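Local atomic coordinates of cellulose biosynthesis protein BcsG (Salmonella typhimurium LT2, PDB entry 5OLT), a protein that is required for cellulose biosynthesis, and is represented by its extramembrane part, a zinc-binding domain of the alkaline phosphatase family. Residues 18-22 against 33-37; 21-25 against 363-367; 257-261 against 333-337. All blocks are in the same frame, centred on the assembly; numbering follows the deposited sequence.

Interactions 1 and 2 form one continuous patch, with centres about 8 Å apart. They share Q21 and T22. Residues 18-25 run over helix 27-42 and reach strand 360-365 of the small four-stranded antiparallel sheet. Interaction 1 is local in sequence. Interaction 2 spans most of the chain and ties its beginning to its end. Interaction 3 comes between those ends along the chain. It lies at the start of strand 259-265 in the seven-stranded mixed sheet, and its centre is about 38 Å and 41 Å from those of interactions 1 and 2. Interaction 3 holds the far end of that strand, away from the zinc ligands E266 and H267 that follow its other end.

Interaction 1: residues 18-22 against 33-37; sequences MPAQT and WLNTF
The irregular segment 18-22 passes alongside helical segment 33-37, coming closest where the CA atoms of P19 and F37 are 6.2 Å apart. The helix keeps its F37 N to W33 O bond here. W33 and P19 carry the contact in near-equal shares. CG of W33 is anti to the backbone N (chi1 -176°), which directs the indole from the helix to the passing loop. The ring nitrogen NE1 donates to P19 O over 2.9 Å. The bond is nearly straight (176°), and the oxygen lies in the indole plane. The donor, however, stands well above the P19 carbonyl plane, not on a lone pair. A20 O lies at the same ring edge, 3.3 Å from W33 CD1. Two successive carbonyls therefore line the pyrrole edge, and one takes the buried N-H.

Q21 lies over one face of the indole, toward its rim, with its NE2 3.2 Å above the plane and 3.3 Å from W33 CE2. Its CG is 3.3 Å from W33 NE1. The amide is tilted 64° to the ring, so this is not a flat stack. Q364 holds the amide in place above the ring. F37 CB lies over the opposite face, toward the rim.

The P19 ring stands off the indole plane on the side of F37, beyond the NE1 rim, and packs against the next helical turn. Its CB meets T36 CG2 at 3.8 Å, and its CG meets F37 CA at 3.8 Å. T36 OG1 bonds back to A32 O, leaving the methyl for the proline.

The contact thus packs the lead-in loop onto helix 27-42, which it precedes. On the sheet side, W33 meets Y365 edge-to-face and touches I363, and L34 touches V361, which seats the helix on strand 360-365.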
loop_
_atom_site.group_PDB
_atom_site.type_symbol
_atom_site.label_atom_id
_atom_site.label_comp_id
_atom_site.label_asym_id
_atom_site.label_seq_id
_atom_site.Cartn_x
_atom_site.Cartn_y
_atom_site.Cartn_z
ATOM N N MET A 18 15.368 -1.785 -11.541
ATOM C CA MET A 18 15.916 -2.750 -10.576
ATOM C C MET A 18 17.389 -3.061 -10.874
ATOM O O MET A 18 17.720 -3.508 -11.991
ATOM C CB MET A 18 15.065 -4.024 -10.541
ATOM C CG MET A 18 13.621 -3.692 -10.144
ATOM S SD MET A 18 12.666 -5.157 -9.909
ATOM C CE MET A 18 12.595 -5.822 -11.574
ATOM N N PRO A 19 18.279 -2.827 -9.891
ATOM C CA PRO A 19 19.710 -3.013 -10.157
ATOM C C PRO A 19 20.020 -4.487 -10.462
ATOM O O PRO A 19 19.474 -5.393 -9.808
ATOM C CB PRO A 19 20.369 -2.610 -8.837
ATOM C CG PRO A 19 19.366 -1.738 -8.154
ATOM C CD PRO A 19 18.047 -2.326 -8.519
ATOM N N ALA A 20 20.889 -4.721 -11.443
ATOM C CA ALA A 20 21.233 -6.069 -11.879
ATOM C C ALA A 20 21.869 -6.914 -10.768
ATOM O O ALA A 20 22.534 -6.372 -9.863
ATOM C CB ALA A 20 22.174 -5.989 -13.069
ATOM N N GLN A 21 21.695 -8.230 -10.872
ATOM C CA GLN A 21 22.204 -9.190 -9.887
ATOM C C GLN A 21 23.020 -10.277 -10.539
ATOM O O GLN A 21 22.845 -11.471 -10.259
ATOM C CB GLN A 21 21.050 -9.839 -9.100
ATOM C CG GLN A 21 20.217 -8.814 -8.378
ATOM C CD GLN A 21 19.061 -9.434 -7.624
ATOM O OE1 GLN A 21 18.519 -10.498 -7.994
ATOM N NE2 GLN A 21 18.705 -8.789 -6.522
ATOM N N THR A 22 23.938 -9.881 -11.403
ATOM C CA THR A 22 24.759 -10.889 -12.082
ATOM C C THR A 22 25.923 -11.396 -11.232
ATOM O O THR A 22 26.318 -12.536 -11.401
ATOM C CB THR A 22 25.297 -10.396 -13.430
ATOM O OG1 THR A 22 26.003 -9.178 -13.215
ATOM C CG2 THR A 22 24.153 -10.163 -14.411
ATOM N N TRP A 33 24.989 -4.770 -3.622
ATOM C CA TRP A 33 23.708 -4.683 -4.306
ATOM C C TRP A 33 22.721 -3.809 -3.507
ATOM O O TRP A 33 22.046 -2.946 -4.100
ATOM C CB TRP A 33 23.121 -6.081 -4.582
ATOM C CG TRP A 33 21.861 -5.973 -5.367
ATOM C CD1 TRP A 33 21.738 -5.939 -6.717
ATOM C CD2 TRP A 33 20.533 -5.799 -4.838
ATOM N NE1 TRP A 33 20.429 -5.740 -7.068
ATOM C CE2 TRP A 33 19.666 -5.662 -5.935
ATOM C CE3 TRP A 33 19.998 -5.754 -3.527
ATOM C CZ2 TRP A 33 18.281 -5.476 -5.774
ATOM C CZ3 TRP A 33 18.622 -5.554 -3.371
ATOM C CH2 TRP A 33 17.786 -5.422 -4.483
ATOM N N LEU A 34 22.665 -4.027 -2.191
ATOM C CA LEU A 34 21.741 -3.235 -1.389
ATOM C C LEU A 34 22.079 -1.738 -1.428
ATOM O O LEU A 34 21.184 -0.900 -1.530
ATOM C CB LEU A 34 21.676 -3.769 0.037
ATOM C CG LEU A 34 20.663 -3.094 0.988
ATOM C CD1 LEU A 34 19.210 -3.379 0.535
ATOM C CD2 LEU A 34 20.864 -3.558 2.417
ATOM N N ASN A 35 23.376 -1.409 -1.303
ATOM C CA ASN A 35 23.758 -0.027 -1.414
ATOM C C ASN A 35 23.415 0.565 -2.784
ATOM O O ASN A 35 22.993 1.719 -2.872
ATOM C CB ASN A 35 25.250 0.152 -1.068
ATOM C CG ASN A 35 25.481 0.313 0.425
ATOM O OD1 ASN A 35 24.751 1.036 1.103
ATOM N ND2 ASN A 35 26.468 -0.394 0.948
ATOM N N THR A 36 23.561 -0.252 -3.836
ATOM C CA THR A 36 23.194 0.156 -5.215
ATOM C C THR A 36 21.685 0.418 -5.310
ATOM O O THR A 36 21.266 1.408 -5.898
ATOM C CB THR A 36 23.658 -0.895 -6.225
ATOM O OG1 THR A 36 25.074 -0.994 -6.103
ATOM C CG2 THR A 36 23.311 -0.481 -7.652
ATOM N N PHE A 37 20.900 -0.465 -4.673
ATOM C CA PHE A 37 19.455 -0.270 -4.596
ATOM C C PHE A 37 19.121 1.047 -3.875
ATOM O O PHE A 37 18.346 1.851 -4.380
ATOM C CB PHE A 37 18.829 -1.493 -3.903
ATOM C CG PHE A 37 17.364 -1.326 -3.510
ATOM C CD1 PHE A 37 16.344 -1.565 -4.424
ATOM C CD2 PHE A 37 17.020 -0.947 -2.217
ATOM C CE1 PHE A 37 14.994 -1.430 -4.062
ATOM C CE2 PHE A 37 15.687 -0.782 -1.847
ATOM C CZ PHE A 37 14.674 -1.045 -2.765
#

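Interaction 2: residues 21-25 against 363-367; sequences QTAPP and IQYQG
The Y365 ring has the aliphatic part of Q21 over one face and A23 O in its plane at the hydroxyl edge. Q21 CB makes a CH-pi contact 3.9 Å from the ring centroid, offset toward the rim. P25 CB approaches Y365 CD1 obliquely. The hydroxyl Y365 OH donates to A23 O at 2.6 Å, from above the carbonyl plane.

Q21 runs extended past the tyrosine in the opposite direction, and its amide is used at both ends. NE2 donates to Q364 O at 2.9 Å, in the carbonyl plane and on a lone pair. OE1 accepts from Q366 N at 2.9 Å, and a water joins OE1 to G367 N. These bonds fix the rotation of the amide. Q366 returns the grip: its extended side chain brings NE2 to Q21 O at 2.7 Å, with an N-H...O angle of 169°. Each glutamine thus bonds the other's backbone.

Strand 360-365 ends in this segment, and Q366 and G367 form the two-residue, type I'-like turn of the beta-hairpin 360-373. Y370 of the second strand touches both P25 and Y365. On the helix 27-42 side, Y365 touches L30, so the loop closes over the helix-sheet junction.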
loop_
_atom_site.group_PDB
_atom_site.type_symbol
_atom_site.label_atom_id
_atom_site.label_comp_id
_atom_site.label_asym_id
_atom_site.label_seq_id
_atom_site.Cartn_x
_atom_site.Cartn_y
_atom_site.Cartn_z
ATOM N N GLN A 21 21.695 -8.230 -10.872
ATOM C CA GLN A 21 22.204 -9.190 -9.887
ATOM C C GLN A 21 23.020 -10.277 -10.539
ATOM O O GLN A 21 22.845 -11.471 -10.259
ATOM C CB GLN A 21 21.050 -9.839 -9.100
ATOM C CG GLN A 21 20.217 -8.814 -8.378
ATOM C CD GLN A 21 19.061 -9.434 -7.624
ATOM O OE1 GLN A 21 18.519 -10.498 -7.994
ATOM N NE2 GLN A 21 18.705 -8.789 -6.522
ATOM N N THR A 22 23.938 -9.881 -11.403
ATOM C CA THR A 22 24.759 -10.889 -12.082
ATOM C C THR A 22 25.923 -11.396 -11.232
ATOM O O THR A 22 26.318 -12.536 -11.401
ATOM C CB THR A 22 25.297 -10.396 -13.430
ATOM O OG1 THR A 22 26.003 -9.178 -13.215
ATOM C CG2 THR A 22 24.153 -10.163 -14.411
ATOM N N ALA A 23 26.444 -10.575 -10.314
ATOM C CA ALA A 23 27.566 -11.012 -9.449
ATOM C C ALA A 23 27.176 -12.213 -8.555
ATOM O O ALA A 23 25.987 -12.329 -8.159
ATOM C CB ALA A 23 28.058 -9.859 -8.581
ATOM N N PRO A 24 28.143 -13.091 -8.204
ATOM C CA PRO A 24 27.792 -14.236 -7.344
ATOM C C PRO A 24 27.310 -13.799 -5.958
ATOM O O PRO A 24 27.742 -12.751 -5.473
ATOM C CB PRO A 24 29.094 -15.048 -7.273
ATOM C CG PRO A 24 29.828 -14.628 -8.491
ATOM C CD PRO A 24 29.565 -13.167 -8.624
ATOM N N PRO A 25 26.383 -14.560 -5.351
ATOM C CA PRO A 25 25.764 -14.146 -4.087
ATOM C C PRO A 25 26.626 -14.232 -2.793
ATOM O O PRO A 25 26.232 -14.848 -1.802
ATOM C CB PRO A 25 24.534 -15.057 -3.998
ATOM C CG PRO A 25 24.942 -16.295 -4.731
ATOM C CD PRO A 25 25.735 -15.773 -5.893
ATOM N N ILE A 363 16.081 -9.567 1.162
ATOM C CA ILE A 363 16.101 -9.321 -0.298
ATOM C C ILE A 363 15.914 -10.622 -1.049
ATOM O O ILE A 363 16.065 -11.712 -0.480
ATOM C CB ILE A 363 17.420 -8.638 -0.781
ATOM C CG1 ILE A 363 18.619 -9.600 -0.681
ATOM C CG2 ILE A 363 17.639 -7.348 0.038
ATOM C CD1 ILE A 363 19.946 -9.020 -1.194
ATOM N N GLN A 364 15.563 -10.492 -2.328
ATOM C CA GLN A 364 15.617 -11.599 -3.280
ATOM C C GLN A 364 16.837 -11.370 -4.150
ATOM O O GLN A 364 16.996 -10.294 -4.704
ATOM C CB GLN A 364 14.361 -11.653 -4.141
ATOM C CG GLN A 364 13.095 -11.969 -3.377
ATOM C CD GLN A 364 12.897 -13.452 -3.129
ATOM O OE1 GLN A 364 13.621 -14.288 -3.651
ATOM N NE2 GLN A 364 11.892 -13.770 -2.360
ATOM N N TYR A 365 17.694 -12.363 -4.267
ATOM C CA TYR A 365 18.918 -12.193 -5.078
ATOM C C TYR A 365 19.037 -13.437 -5.927
ATOM O O TYR A 365 19.096 -14.549 -5.380
ATOM C CB TYR A 365 20.165 -12.015 -4.182
ATOM C CG TYR A 365 21.366 -11.551 -4.975
ATOM C CD1 TYR A 365 22.170 -12.483 -5.643
ATOM C CD2 TYR A 365 21.685 -10.181 -5.078
ATOM C CE1 TYR A 365 23.259 -12.066 -6.414
ATOM C CE2 TYR A 365 22.750 -9.751 -5.862
ATOM C CZ TYR A 365 23.545 -10.707 -6.512
ATOM O OH TYR A 365 24.616 -10.286 -7.279
ATOM N N GLN A 366 19.045 -13.239 -7.252
ATOM C CA GLN A 366 18.986 -14.324 -8.226
ATOM C C GLN A 366 17.875 -15.312 -7.877
ATOM O O GLN A 366 18.055 -16.537 -7.911
ATOM C CB GLN A 366 20.350 -15.004 -8.372
ATOM C CG GLN A 366 21.381 -14.067 -8.976
ATOM C CD GLN A 366 22.763 -14.671 -9.069
ATOM O OE1 GLN A 366 22.972 -15.823 -8.719
ATOM N NE2 GLN A 366 23.713 -13.887 -9.534
ATOM N N GLY A 367 16.735 -14.737 -7.477
ATOM C CA GLY A 367 15.505 -15.498 -7.258
ATOM C C GLY A 367 15.413 -16.232 -5.934
ATOM O O GLY A 367 14.472 -17.000 -5.744
HETATM O O HOH W 1 16.072 -11.796 -7.598
#

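Interaction 3: residues 257-261 against 333-337; sequences RKVMV and LFTED
K258 lays its aliphatic chain over one face of the F334 ring. Its CB makes a CH-pi contact 4.0 Å from the ring centroid, 21° off the normal and toward the rim. The lysine and phenylalanine chains run antiparallel alongside one another, so K258 CD reaches F334 CB at 3.7 Å. The lysine stays extended through CD (chi2 172°, chi3 178°), which brings its CE to T335 CG2 at 3.8 Å; the bend at chi4 turns only NZ.

The far end of the phenylalanine points at the backbone of strand 259-265. F334 CE1 lies 3.7 Å from V259 N, and V259 O sits in the ring plane at the edge. M260 CB approaches F334 CZ at 4.4 Å. L333 CD1 lies over the centre of the other ring face, so the ring is held between a leucine methyl and a lysine methylene. F59 and M301 also touch it.

The contact joins the start of a central strand to the loop that follows helix 318-328. The strand amides and carbonyls here pair with neighbouring strands, for instance K258 and M260 with D60. What binds the loop to the strand is therefore apolar packing, to which the lysine contributes its methylenes rather than its charge.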
loop_
_atom_site.group_PDB
_atom_site.type_symbol
_atom_site.label_atom_id
_atom_site.label_comp_id
_atom_site.label_asym_id
_atom_site.label_seq_id
_atom_site.Cartn_x
_atom_site.Cartn_y
_atom_site.Cartn_z
ATOM N N ARG A 257 -20.496 9.132 -7.368
ATOM C CA ARG A 257 -19.326 9.963 -7.095
ATOM C C ARG A 257 -18.085 9.451 -7.831
ATOM O O ARG A 257 -17.903 8.249 -8.050
ATOM C CB ARG A 257 -19.054 10.026 -5.594
ATOM C CG ARG A 257 -20.178 10.657 -4.766
ATOM C CD ARG A 257 -19.719 10.849 -3.336
ATOM N NE ARG A 257 -18.615 11.798 -3.220
ATOM C CZ ARG A 257 -18.703 13.124 -3.377
ATOM N NH1 ARG A 257 -19.854 13.711 -3.666
ATOM N NH2 ARG A 257 -17.628 13.880 -3.226
ATOM N N LYS A 258 -17.221 10.399 -8.206
ATOM C CA LYS A 258 -15.922 10.062 -8.803
ATOM C C LYS A 258 -14.942 9.783 -7.658
ATOM O O LYS A 258 -14.618 10.672 -6.870
ATOM C CB LYS A 258 -15.419 11.218 -9.665
ATOM C CG LYS A 258 -16.294 11.446 -10.899
ATOM C CD LYS A 258 -15.901 12.714 -11.625
ATOM C CE LYS A 258 -16.734 12.922 -12.902
ATOM N NZ LYS A 258 -18.209 13.111 -12.669
ATOM N N VAL A 259 -14.497 8.525 -7.569
ATOM C CA VAL A 259 -13.637 8.086 -6.477
ATOM C C VAL A 259 -12.573 7.160 -7.014
ATOM O O VAL A 259 -12.848 6.266 -7.801
ATOM C CB VAL A 259 -14.417 7.387 -5.342
ATOM C CG1 VAL A 259 -13.481 7.075 -4.146
ATOM C CG2 VAL A 259 -15.584 8.226 -4.825
ATOM N N MET A 260 -11.346 7.374 -6.544
ATOM C CA MET A 260 -10.255 6.438 -6.770
ATOM C C MET A 260 -9.993 5.743 -5.453
ATOM O O MET A 260 -9.625 6.405 -4.495
ATOM C CB MET A 260 -9.005 7.180 -7.247
ATOM C CG MET A 260 -7.803 6.267 -7.477
ATOM S SD MET A 260 -6.410 7.242 -8.046
ATOM C CE MET A 260 -5.164 5.988 -8.272
ATOM N N VAL A 261 -10.196 4.431 -5.410
ATOM C CA VAL A 261 -9.973 3.631 -4.183
ATOM C C VAL A 261 -8.716 2.806 -4.371
ATOM O O VAL A 261 -8.553 2.125 -5.377
ATOM C CB VAL A 261 -11.165 2.717 -3.861
ATOM C CG1 VAL A 261 -10.838 1.862 -2.635
ATOM C CG2 VAL A 261 -12.407 3.576 -3.604
ATOM N N LEU A 333 -9.401 11.299 -16.448
ATOM C CA LEU A 333 -9.750 9.939 -16.827
ATOM C C LEU A 333 -11.221 9.631 -16.485
ATOM O O LEU A 333 -11.807 8.749 -17.120
ATOM C CB LEU A 333 -8.746 8.896 -16.319
ATOM C CG LEU A 333 -8.563 8.682 -14.846
ATOM C CD1 LEU A 333 -9.724 7.916 -14.277
ATOM C CD2 LEU A 333 -7.297 7.874 -14.573
ATOM N N PHE A 334 -11.812 10.338 -15.512
ATOM C CA PHE A 334 -13.202 10.096 -15.118
ATOM C C PHE A 334 -14.232 10.570 -16.135
ATOM O O PHE A 334 -15.365 10.130 -16.088
ATOM C CB PHE A 334 -13.549 10.748 -13.772
ATOM C CG PHE A 334 -12.832 10.159 -12.594
ATOM C CD1 PHE A 334 -13.355 9.022 -11.968
ATOM C CD2 PHE A 334 -11.636 10.733 -12.092
ATOM C CE1 PHE A 334 -12.715 8.470 -10.859
ATOM C CE2 PHE A 334 -10.986 10.174 -10.978
ATOM C CZ PHE A 334 -11.533 9.028 -10.370
ATOM N N THR A 335 -13.832 11.467 -17.034
ATOM C CA THR A 335 -14.786 12.016 -17.976
ATOM C C THR A 335 -14.455 11.691 -19.426
ATOM O O THR A 335 -15.184 12.130 -20.337
ATOM C CB THR A 335 -14.933 13.539 -17.773
ATOM O OG1 THR A 335 -13.635 14.120 -17.843
ATOM C CG2 THR A 335 -15.559 13.846 -16.422
ATOM N N GLU A 336 -13.399 10.912 -19.660
ATOM C CA GLU A 336 -13.035 10.481 -21.022
ATOM C C GLU A 336 -14.087 9.532 -21.586
ATOM O O GLU A 336 -14.536 8.616 -20.893
ATOM C CB GLU A 336 -11.672 9.761 -21.029
ATOM C CG GLU A 336 -10.444 10.677 -20.913
ATOM C CD GLU A 336 -10.314 11.696 -22.039
ATOM O OE1 GLU A 336 -10.767 11.441 -23.172
ATOM O OE2 GLU A 336 -9.754 12.778 -21.810
ATOM N N ASP A 337 -14.461 9.719 -22.855
ATOM C CA ASP A 337 -15.390 8.778 -23.487
ATOM C C ASP A 337 -14.787 7.378 -23.604
ATOM O O ASP A 337 -15.504 6.384 -23.582
ATOM C CB ASP A 337 -15.739 9.245 -24.917
ATOM C CG ASP A 337 -16.414 10.630 -24.970
ATOM O OD1 ASP A 337 -17.182 11.002 -24.048
ATOM O OD2 ASP A 337 -16.193 11.350 -25.976
#